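Local coordinates for protein GDP-mannose-dependent alpha-(1-6)-phosphatidylinositol monomannoside mannosyltransferase (Corynebacterium glutamicum, PDB 3OKP) that is a glycosyltransferase of the GT-B fold, with two Rossmann-like domains and guanosine-5'-diphosphate-alpha-D-mannose bound in the model, at residues A30-E35 against R371-L376; G93-L98 against G119-W124; V172-F177 against H358-W363. One frame throughout, in Å; residues are numbered along the deposited sequence.

Contact 1. Residues A30-E35 against R371-L376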
# COMPACT_ATOMS: atom_id res chain seq x y z
N ALA A 30 6.28 14.15 3.16
CA ALA A 30 6.62 14.44 4.55
C ALA A 30 8.03 14.00 4.95
O ALA A 30 8.58 14.49 5.94
CB ALA A 30 5.57 13.84 5.49
N THR A 31 8.62 13.07 4.19
CA THR A 31 9.98 12.59 4.44
C THR A 31 11.05 13.54 3.90
O THR A 31 12.23 13.42 4.25
CB THR A 31 10.22 11.18 3.84
OG1 THR A 31 10.14 11.24 2.41
CG2 THR A 31 9.22 10.17 4.37
N GLN A 32 10.65 14.47 3.04
CA GLN A 32 11.58 15.39 2.39
C GLN A 32 11.65 16.74 3.10
O GLN A 32 10.79 17.07 3.91
CB GLN A 32 11.20 15.58 0.92
CG GLN A 32 11.08 14.28 0.12
CD GLN A 32 12.39 13.51 0.04
OE1 GLN A 32 13.36 13.98 -0.57
NE2 GLN A 32 12.43 12.34 0.66
N ASP A 33 12.69 17.51 2.77
CA ASP A 33 12.82 18.89 3.23
C ASP A 33 11.67 19.70 2.63
O ASP A 33 11.58 19.81 1.41
CB ASP A 33 14.18 19.46 2.79
CG ASP A 33 14.47 20.84 3.38
OD1 ASP A 33 13.54 21.56 3.78
OD2 ASP A 33 15.66 21.21 3.43
N PRO A 34 10.79 20.26 3.49
CA PRO A 34 9.62 21.01 3.02
C PRO A 34 9.97 22.20 2.13
O PRO A 34 9.19 22.57 1.24
CB PRO A 34 8.96 21.48 4.32
CG PRO A 34 10.03 21.41 5.35
CD PRO A 34 10.85 20.22 4.96
N GLU A 35 11.15 22.79 2.35
CA GLU A 35 11.62 23.91 1.54
C GLU A 35 11.98 23.50 0.11
O GLU A 35 12.08 24.35 -0.78
CB GLU A 35 12.81 24.61 2.21
CG GLU A 35 12.44 25.44 3.44
CD GLU A 35 13.64 25.87 4.25
OE1 GLU A 35 14.71 26.12 3.66
OE2 GLU A 35 13.52 25.96 5.49
N ARG A 371 15.17 6.50 0.15
CA ARG A 371 15.07 6.10 -1.26
C ARG A 371 14.57 7.25 -2.14
O ARG A 371 15.11 7.47 -3.23
CB ARG A 371 14.15 4.89 -1.43
CG ARG A 371 14.74 3.56 -0.98
CD ARG A 371 13.86 2.42 -1.47
NE ARG A 371 14.30 1.11 -1.01
CZ ARG A 371 13.72 -0.04 -1.36
NH1 ARG A 371 12.68 -0.04 -2.18
NH2 ARG A 371 14.18 -1.19 -0.89
N LEU A 372 13.54 7.96 -1.68
CA LEU A 372 13.01 9.11 -2.42
C LEU A 372 14.03 10.25 -2.50
O LEU A 372 14.19 10.87 -3.55
CB LEU A 372 11.69 9.61 -1.83
CG LEU A 372 11.03 10.79 -2.56
CD1 LEU A 372 10.70 10.45 -4.02
CD2 LEU A 372 9.79 11.28 -1.83
N THR A 373 14.72 10.50 -1.39
CA THR A 373 15.76 11.53 -1.34
C THR A 373 16.83 11.26 -2.40
O THR A 373 17.24 12.17 -3.12
CB THR A 373 16.38 11.65 0.07
OG1 THR A 373 15.35 11.94 1.02
CG2 THR A 373 17.43 12.76 0.13
N ASN A 374 17.27 10.00 -2.50
CA ASN A 374 18.26 9.60 -3.49
C ASN A 374 17.82 9.85 -4.93
O ASN A 374 18.63 10.24 -5.77
CB ASN A 374 18.65 8.13 -3.30
CG ASN A 374 19.41 7.88 -2.00
OD1 ASN A 374 19.89 8.82 -1.36
ND2 ASN A 374 19.53 6.62 -1.62
N ILE A 375 16.54 9.62 -5.20
CA ILE A 375 15.97 9.88 -6.52
C ILE A 375 15.92 11.38 -6.81
O ILE A 375 16.37 11.83 -7.87
CB ILE A 375 14.55 9.25 -6.68
CG1 ILE A 375 14.63 7.72 -6.52
CG2 ILE A 375 13.92 9.62 -8.02
CD1 ILE A 375 13.28 7.03 -6.34
N LEU A 376 15.40 12.16 -5.86
CA LEU A 376 15.21 13.60 -6.05
C LEU A 376 16.49 14.43 -5.95
O LEU A 376 16.57 15.52 -6.51
CB LEU A 376 14.16 14.13 -5.07
CG LEU A 376 12.74 13.55 -5.15
CD1 LEU A 376 11.86 14.15 -4.07
CD2 LEU A 376 12.12 13.76 -6.53

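Contact 2. Residues G93-L98 against G119-W124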
# COMPACT_ATOMS: atom_id res chain seq x y z
N GLY A 93 2.90 12.30 -9.52
CA GLY A 93 2.53 11.36 -8.46
C GLY A 93 1.88 10.09 -8.97
O GLY A 93 2.01 9.03 -8.35
N ALA A 94 1.17 10.22 -10.08
CA ALA A 94 0.61 9.08 -10.80
C ALA A 94 0.93 9.28 -12.27
O ALA A 94 0.68 10.35 -12.83
CB ALA A 94 -0.89 8.97 -10.57
N ALA A 95 1.50 8.25 -12.90
CA ALA A 95 2.01 8.35 -14.26
C ALA A 95 0.92 8.59 -15.31
O ALA A 95 0.99 9.56 -16.06
CB ALA A 95 2.84 7.11 -14.62
N ALA A 96 -0.08 7.71 -15.34
CA ALA A 96 -1.13 7.80 -16.35
C ALA A 96 -2.37 8.51 -15.81
O ALA A 96 -2.91 8.11 -14.77
CB ALA A 96 -1.49 6.41 -16.86
N PRO A 97 -2.85 9.56 -16.51
CA PRO A 97 -2.34 10.14 -17.75
C PRO A 97 -1.49 11.43 -17.63
O PRO A 97 -1.00 11.91 -18.65
CB PRO A 97 -3.62 10.47 -18.51
CG PRO A 97 -4.60 10.87 -17.40
CD PRO A 97 -4.11 10.23 -16.10
N LEU A 98 -1.32 11.97 -16.42
CA LEU A 98 -0.70 13.30 -16.27
C LEU A 98 0.75 13.43 -16.75
O LEU A 98 1.17 14.51 -17.18
CB LEU A 98 -0.83 13.84 -14.84
CG LEU A 98 -2.16 14.47 -14.40
CD1 LEU A 98 -2.06 14.93 -12.96
CD2 LEU A 98 -2.58 15.63 -15.31
N GLY A 119 -1.12 0.73 -9.28
CA GLY A 119 -1.81 -0.49 -9.71
C GLY A 119 -2.37 -0.42 -11.12
O GLY A 119 -2.30 -1.40 -11.87
N HIS A 120 -2.90 0.74 -11.48
CA HIS A 120 -3.67 0.92 -12.72
C HIS A 120 -2.89 0.67 -14.02
O HIS A 120 -3.46 0.19 -14.99
CB HIS A 120 -4.31 2.31 -12.76
N GLU A 121 -1.60 1.00 -14.01
CA GLU A 121 -0.76 0.88 -15.21
C GLU A 121 -0.65 -0.55 -15.76
O GLU A 121 -0.38 -0.74 -16.95
CB GLU A 121 0.64 1.47 -14.97
CG GLU A 121 0.69 3.00 -14.95
CD GLU A 121 0.39 3.61 -13.58
OE1 GLU A 121 0.26 2.86 -12.59
OE2 GLU A 121 0.30 4.85 -13.50
N VAL A 122 -0.87 -1.54 -14.89
CA VAL A 122 -0.92 -2.95 -15.30
C VAL A 122 -2.02 -3.17 -16.34
O VAL A 122 -1.78 -3.77 -17.39
CB VAL A 122 -1.14 -3.90 -14.08
CG1 VAL A 122 -1.24 -5.36 -14.54
CG2 VAL A 122 -0.02 -3.74 -13.05
N GLY A 123 -3.21 -2.66 -16.05
CA GLY A 123 -4.34 -2.74 -16.98
C GLY A 123 -4.13 -1.94 -18.25
O GLY A 123 -4.64 -2.31 -19.31
N TRP A 124 -3.37 -0.85 -18.14
CA TRP A 124 -3.03 0.00 -19.28
C TRP A 124 -2.13 -0.71 -20.30
O TRP A 124 -2.14 -0.37 -21.49
CB TRP A 124 -2.36 1.30 -18.82
CG TRP A 124 -3.31 2.36 -18.31
CD1 TRP A 124 -4.15 2.26 -17.24
CD2 TRP A 124 -3.49 3.68 -18.84
NE1 TRP A 124 -4.86 3.43 -17.08
CE2 TRP A 124 -4.47 4.32 -18.05
CE3 TRP A 124 -2.92 4.39 -19.91
CZ2 TRP A 124 -4.90 5.63 -18.29
CZ3 TRP A 124 -3.35 5.69 -20.16
CH2 TRP A 124 -4.32 6.30 -19.34

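Contact 3. Residues V172-F177 against H358-W363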
# COMPACT_ATOMS: atom_id res chain seq x y z
N VAL A 172 5.85 1.85 5.77
CA VAL A 172 4.94 1.66 6.90
C VAL A 172 5.45 2.48 8.09
O VAL A 172 6.66 2.58 8.31
CB VAL A 172 4.75 0.15 7.24
CG1 VAL A 172 6.07 -0.53 7.63
CG2 VAL A 172 3.70 -0.04 8.33
N ASP A 173 4.53 3.10 8.83
CA ASP A 173 4.88 3.87 10.03
C ASP A 173 5.19 2.93 11.19
O ASP A 173 4.28 2.38 11.82
CB ASP A 173 3.76 4.85 10.40
CG ASP A 173 4.16 5.84 11.50
OD1 ASP A 173 5.10 5.56 12.28
OD2 ASP A 173 3.52 6.91 11.58
N VAL A 174 6.48 2.76 11.47
CA VAL A 174 6.94 1.83 12.51
C VAL A 174 6.75 2.34 13.95
O VAL A 174 6.98 1.60 14.91
CB VAL A 174 8.42 1.38 12.28
CG1 VAL A 174 8.54 0.56 11.00
CG2 VAL A 174 9.37 2.58 12.25
N LYS A 175 6.33 3.59 14.10
CA LYS A 175 5.99 4.14 15.41
C LYS A 175 4.51 3.96 15.75
O LYS A 175 4.16 3.80 16.92
CB LYS A 175 6.40 5.61 15.52
CG LYS A 175 7.87 5.82 15.83
N ARG A 176 3.66 4.01 14.73
CA ARG A 176 2.22 3.78 14.91
C ARG A 176 1.90 2.28 14.88
O ARG A 176 1.14 1.78 15.71
CB ARG A 176 1.41 4.51 13.83
N PHE A 177 2.48 1.58 13.91
CA PHE A 177 2.40 0.12 13.85
C PHE A 177 3.62 -0.44 14.57
O PHE A 177 4.73 -0.47 14.03
CB PHE A 177 2.33 -0.37 12.40
CG PHE A 177 1.06 0.01 11.69
CD1 PHE A 177 -0.06 -0.81 11.76
CD2 PHE A 177 0.99 1.19 10.95
CE1 PHE A 177 -1.24 -0.46 11.11
CE2 PHE A 177 -0.19 1.55 10.30
CZ PHE A 177 -1.31 0.73 10.38
N HIS A 358 12.60 -6.81 10.07
CA HIS A 358 12.52 -6.72 8.61
C HIS A 358 12.01 -5.36 8.13
O HIS A 358 12.63 -4.72 7.27
CB HIS A 358 11.67 -7.86 8.04
CG HIS A 358 11.58 -7.87 6.55
ND1 HIS A 358 10.38 -7.98 5.88
CD2 HIS A 358 12.53 -7.79 5.59
CE1 HIS A 358 10.60 -7.97 4.57
NE2 HIS A 358 11.90 -7.85 4.38
N VAL A 359 10.87 -4.92 8.67
CA VAL A 359 10.28 -3.64 8.28
C VAL A 359 11.12 -2.44 8.73
O VAL A 359 11.20 -1.43 8.02
CB VAL A 359 8.80 -3.48 8.74
CG1 VAL A 359 7.89 -4.45 7.97
CG2 VAL A 359 8.65 -3.68 10.24
N GLU A 360 11.76 -2.55 9.90
CA GLU A 360 12.67 -1.50 10.38
C GLU A 360 13.89 -1.36 9.47
O GLU A 360 14.44 -0.26 9.33
CB GLU A 360 13.11 -1.77 11.81
CG GLU A 360 12.06 -1.48 12.87
CD GLU A 360 12.65 -1.36 14.26
OE1 GLU A 360 13.20 -0.29 14.58
OE2 GLU A 360 12.56 -2.34 15.03
N ALA A 361 14.31 -2.47 8.87
CA ALA A 361 15.47 -2.47 7.98
C ALA A 361 15.14 -2.12 6.53
O ALA A 361 15.99 -1.60 5.80
CB ALA A 361 16.19 -3.82 8.05
N GLU A 362 13.91 -2.40 6.10
CA GLU A 362 13.57 -2.35 4.67
C GLU A 362 12.27 -1.64 4.28
O GLU A 362 12.07 -1.32 3.10
CB GLU A 362 13.59 -3.76 4.07
CG GLU A 362 14.80 -4.07 3.19
CD GLU A 362 16.11 -4.14 3.95
N TRP A 363 11.39 -1.39 5.25
CA TRP A 363 10.03 -0.94 4.91
C TRP A 363 9.50 0.31 5.62
O TRP A 363 8.39 0.77 5.31
CB TRP A 363 9.03 -2.09 5.09
CG TRP A 363 9.19 -3.18 4.07
CD1 TRP A 363 9.81 -4.38 4.24
CD2 TRP A 363 8.72 -3.15 2.72
NE1 TRP A 363 9.75 -5.11 3.08
CE2 TRP A 363 9.09 -4.38 2.13
CE3 TRP A 363 8.03 -2.21 1.94
CZ2 TRP A 363 8.78 -4.70 0.80
CZ3 TRP A 363 7.72 -2.53 0.62
CH2 TRP A 363 8.10 -3.77 0.07

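Contact 1. Residues A30-E35 against R371-L376
Gln-32 meets Thr-373 and Leu-372 where the C-terminal helix 365-377 lies against the N-terminal domain, a return of the chain end that is characteristic of the GT-B fold. The CA atoms of Gln-32 and Thr-373 are 6.8 Å apart, and the buried glutamine side chain bridges this separation. Its chain bends at chi2 (-62°), which carries the amide back alongside Thr-373, the two side chains running past each other in opposite senses. Gln-32 NE2 comes to 3.0 Å from Thr-373 OG1, while that hydroxyl has its firm partner within the helix, at the carbonyl of Gly-369, to which NE2 also makes a weak hydrogen bond. The other amide branch lies over Thr-373, with Gln-32 OE1 3.5 Å from Thr-373 CA and also close to the hydroxyl. Leu-372 supplies the apolar contact: its CD2 packs 3.8 Å from Gln-32 CG, the two side chains crossing at a slant. Leu-376 CD1 puts a methyl beside the amide oxygen, 3.8 Å from Gln-32 OE1. Deeper in the domain, Ile-375 and Leu-376 rest on Ile-114 of strand 112-116. From its own side, Thr-31 would help to fix the amide's rotation: Thr-31 OG1, itself bonded to the carbonyl of Phe-28, accepts from Gln-32 NE2 at 3.1 Å, nearly straight (171°) and only 5° out of the amide plane.

Contact 2. Residues G93-L98 against G119-W124
Ala-96 touches both side chains that reach it from 119-124, meeting Trp-124 with its methyl group and Glu-121 with its backbone N-H. The first is a CH-pi contact of nearly ideal placement: Ala-96 CB stands 3.6 Å from the centroid of the six-membered ring of Trp-124, only 4° off the ring normal, which puts it almost equally far from all six ring atoms. Pro-97, joined to Ala-96 by a cis peptide bond, adds a looser contact, with its CB 4.3 Å from Trp-124 CH2. The second meeting is polar. Glu-121 is bent at chi2 (86°), which turns its carboxylate toward the loop, and OE2 receives a weak but fairly straight hydrogen bond from Ala-96 N (3.4 Å, 162°). The methyl of Ala-95 lies beside the same oxygen, CB to OE2 being 3.6 Å.

Beyond this shell, Glu-121 OE1 accepts from the backbone N of His-118, whose NE2 is in turn bonded to the carbonyl of Gly-93. Phe-155 and Phe-159 of helix 149-159 pack on Glu-121, while Ser-133 and Leu-134 of helix 128-140 touch Trp-124. The two segments follow neighbouring parallel strands, 89-92 and 112-116, so the contact joins adjacent loops at the C-terminal ends of the strands in the Rossmann-like N-terminal sheet. Chemically, OE1 has the firmer bond, to His-118 N, and OE2 a weak one across to Ala-96 N; together they would probably limit the carboxylate's rotation, whereas the indole gives the methyl its pi face, a weak, mainly dispersive contact.

Contact 3. Residues V172-F177 against H358-W363
The crossover region between the two GT-B domains is where Val-172 meets Trp-363: 172-177 belongs to the connection that leaves the N-terminal domain after strand 164-167. Segment 358-363 lies on the last part of helix 345-362 and what follows it, just before the chain turns back. The two are tied by a backbone hydrogen bond, Val-172 N to Trp-363 O, at 2.8 Å with an N-H...O angle of 149°. Beside this bond Val-172 CG1, held between the backbone N and the carbonyl carbon (chi1 60°), lies 3.5 Å from Trp-363 O, the same acceptor, and packs 4.2 Å from both Val-359 CB and Trp-363 CB. Val-174 extends the apolar patch, its CG1 4.3 Å from Val-359 CG2. An Asx turn shapes the loop: Asp-173 OD1 accepts from Lys-175 N at 3.0 Å. Arg-356 adds a further link from the same helix by bonding the carbonyl of Val-174, and helix 294-301 contacts the patch through Gln-300 and Leu-297. With the Val-172 side chain about 8 Å from the bound guanosine-5'-diphosphate-alpha-D-mannose, this pairing lies near the ligand pocket, consistent with the linker region between the two domains of a GT-B glycosyltransferase.

How the contacts relate
Contact 1 closes the longest of the three loops, and contacts 2 and 3 are nested inside it in series, contact 2 first. Contacts 1 and 2 both belong to the N-terminal domain with its seven-stranded parallel sheet; their centres are 22 Å apart and their nearest atoms about 9 Å. Contact 3 lies 18 Å from contact 1 between centres, the nearest atoms being about 5 Å apart, and the successive helices 345-362 and 365-377 connect them. Contacts 2 and 3, 27 Å apart between centres, sit on opposite sides of the chain's centre. The last two helices thus take the chain from the domain junction at contact 3 back onto the N-terminal domain at contact 1.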